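Local coordinates for protein 2,3-dehydroadipyl-CoA hydratase (Escherichia coli, PDB 4FZW) that catalyses the reversible hydration of 2,3-dehydroadipyl-CoA to 3-hydroxyadipyl-CoA in the breakdown of phenylacetate, at residues I99-G104 with L185-A190. Sequence-based numbering, arbitrary orientation.
Sequences IAAVNG and LTLEYA
The side chains of Asn103 and Thr186 reach for each other from opposite directions: CG of Asn103 (chi1 -90°) and OG1 of Thr186 each lie beside their own backbone nitrogen, anti to the carbonyl carbon. From there the threonine hydroxyl donates to the amide oxygen, with OG1 2.8 Å from OD1 of Asn103. The bond meets the C=O at 112°, and the donor is tilted out of the carbonyl plane, so it reaches the oxygen from the flank rather than head-on. The other branch of Thr186, anti to its backbone nitrogen, lays the methyl CG2 3.7 Å from the backbone O of Val102, so its two branches touch consecutive residues, Val102 and Asn103. A weak hydrogen bond from Asn103 ND2 to the backbone O of Ser183 ties the pair to the residues just ahead of the helix.

Farther along, methyl groups carry the contact. Ala101 and Ala190 meet methyl to methyl, CB to CB at 3.5 Å, consistent with the close approach of the backbones, CA of Ala101 to CA of Leu187 at 5.6 Å. CD1 of Leu187 flanks the same methyl of Ala101 at 4.3 Å.

Strand 99-102 and helix 186-190 run nearly antiparallel, their axes at 162° and 7.9 Å apart, so the first turn of the helix packs against the C-terminal end of the strand. The contact belongs to the crotonase fold: strand 98-102 lies inside the mixed sheet between strands 52-56 and 119-123, and helix 186-197 packs on one face, where Ala190 also touches Val121, Leu187 reaches Thr56, and Ile99 continues the packing onto Leu193, Ala194 and Met197.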
loop_
_atom_site.group_PDB
_atom_site.type_symbol
_atom_site.label_atom_id
_atom_site.label_comp_id
_atom_site.label_asym_id
_atom_site.label_seq_id
_atom_site.Cartn_x
_atom_site.Cartn_y
_atom_site.Cartn_z
ATOM N N ILE B 99 23.770 -14.355 -1.570
ATOM C CA ILE B 99 24.092 -14.723 -0.204
ATOM C C ILE B 99 25.281 -13.897 0.315
ATOM O O ILE B 99 26.320 -13.766 -0.355
ATOM C CB ILE B 99 24.344 -16.251 -0.074
ATOM C CG1 ILE B 99 23.078 -17.034 -0.473
ATOM C CG2 ILE B 99 24.727 -16.600 1.352
ATOM C CD1 ILE B 99 23.336 -18.472 -0.909
ATOM N N ALA B 100 25.105 -13.309 1.493
ATOM C CA ALA B 100 26.176 -12.580 2.143
ATOM C C ALA B 100 26.794 -13.505 3.180
ATOM O O ALA B 100 26.100 -13.954 4.089
ATOM C CB ALA B 100 25.637 -11.336 2.815
ATOM N N ALA B 101 28.083 -13.807 3.036
ATOM C CA ALA B 101 28.815 -14.570 4.043
ATOM C C ALA B 101 29.606 -13.591 4.866
ATOM O O ALA B 101 30.623 -13.073 4.409
ATOM C CB ALA B 101 29.745 -15.555 3.379
ATOM N N VAL B 102 29.129 -13.324 6.073
ATOM C CA VAL B 102 29.722 -12.272 6.882
ATOM C C VAL B 102 30.629 -12.821 7.984
ATOM O O VAL B 102 30.209 -13.597 8.824
ATOM C CB VAL B 102 28.645 -11.352 7.486
ATOM C CG1 VAL B 102 29.277 -10.116 8.156
ATOM C CG2 VAL B 102 27.653 -10.942 6.431
ATOM N N ASN B 103 31.884 -12.411 7.935
ATOM C CA ASN B 103 32.812 -12.610 9.016
ATOM C C ASN B 103 33.181 -11.240 9.539
ATOM O O ASN B 103 33.387 -10.307 8.775
ATOM C CB ASN B 103 34.085 -13.345 8.556
ATOM C CG ASN B 103 33.976 -14.853 8.669
ATOM O OD1 ASN B 103 33.608 -15.395 9.715
ATOM N ND2 ASN B 103 34.328 -15.544 7.596
ATOM N N GLY B 104 33.289 -11.134 10.855
ATOM C CA GLY B 104 33.701 -9.901 11.491
ATOM C C GLY B 104 32.738 -8.768 11.192
ATOM O O GLY B 104 31.548 -8.994 10.968
ATOM N N LEU B 185 34.868 -21.402 9.026
ATOM C CA LEU B 185 33.950 -22.192 8.192
ATOM C C LEU B 185 32.820 -21.409 7.491
ATOM O O LEU B 185 32.118 -21.942 6.633
ATOM C CB LEU B 185 33.347 -23.306 9.030
ATOM C CG LEU B 185 34.414 -24.334 9.354
ATOM C CD1 LEU B 185 33.948 -25.241 10.488
ATOM C CD2 LEU B 185 34.747 -25.096 8.079
ATOM N N THR B 186 32.660 -20.151 7.889
ATOM C CA THR B 186 31.572 -19.312 7.442
ATOM C C THR B 186 31.462 -19.290 5.924
ATOM O O THR B 186 30.439 -19.674 5.372
ATOM C CB THR B 186 31.754 -17.860 7.875
ATOM O OG1 THR B 186 32.238 -17.800 9.225
ATOM C CG2 THR B 186 30.406 -17.090 7.713
ATOM N N LEU B 187 32.527 -18.833 5.269
ATOM C CA LEU B 187 32.601 -18.697 3.819
ATOM C C LEU B 187 32.366 -20.044 3.165
ATOM O O LEU B 187 31.539 -20.182 2.268
ATOM C CB LEU B 187 33.979 -18.136 3.424
ATOM C CG LEU B 187 34.282 -17.982 1.936
ATOM C CD1 LEU B 187 33.053 -17.358 1.226
ATOM C CD2 LEU B 187 35.558 -17.166 1.725
ATOM N N GLU B 188 33.095 -21.045 3.639
ATOM C CA GLU B 188 32.979 -22.392 3.100
ATOM C C GLU B 188 31.529 -22.923 3.129
ATOM O O GLU B 188 31.064 -23.586 2.182
ATOM C CB GLU B 188 33.916 -23.352 3.847
ATOM C CG GLU B 188 33.851 -24.780 3.308
ATOM C CD GLU B 188 34.778 -25.752 4.061
ATOM O OE1 GLU B 188 35.671 -25.282 4.815
ATOM O OE2 GLU B 188 34.613 -26.983 3.893
ATOM N N TYR B 189 30.835 -22.655 4.229
ATOM C CA TYR B 189 29.485 -23.167 4.410
ATOM C C TYR B 189 28.484 -22.339 3.579
ATOM O O TYR B 189 27.474 -22.849 3.096
ATOM C CB TYR B 189 29.118 -23.180 5.903
ATOM C CG TYR B 189 29.768 -24.305 6.635
ATOM C CD1 TYR B 189 30.614 -25.176 5.969
ATOM C CD2 TYR B 189 29.533 -24.524 7.992
ATOM C CE1 TYR B 189 31.217 -26.234 6.625
ATOM C CE2 TYR B 189 30.135 -25.593 8.665
ATOM C CZ TYR B 189 30.978 -26.436 7.963
ATOM O OH TYR B 189 31.598 -27.502 8.570
ATOM N N ALA B 190 28.785 -21.057 3.425
ATOM C CA ALA B 190 27.991 -20.162 2.613
ATOM C C ALA B 190 28.034 -20.609 1.153
ATOM O O ALA B 190 26.999 -20.576 0.467
ATOM C CB ALA B 190 28.498 -18.741 2.770
#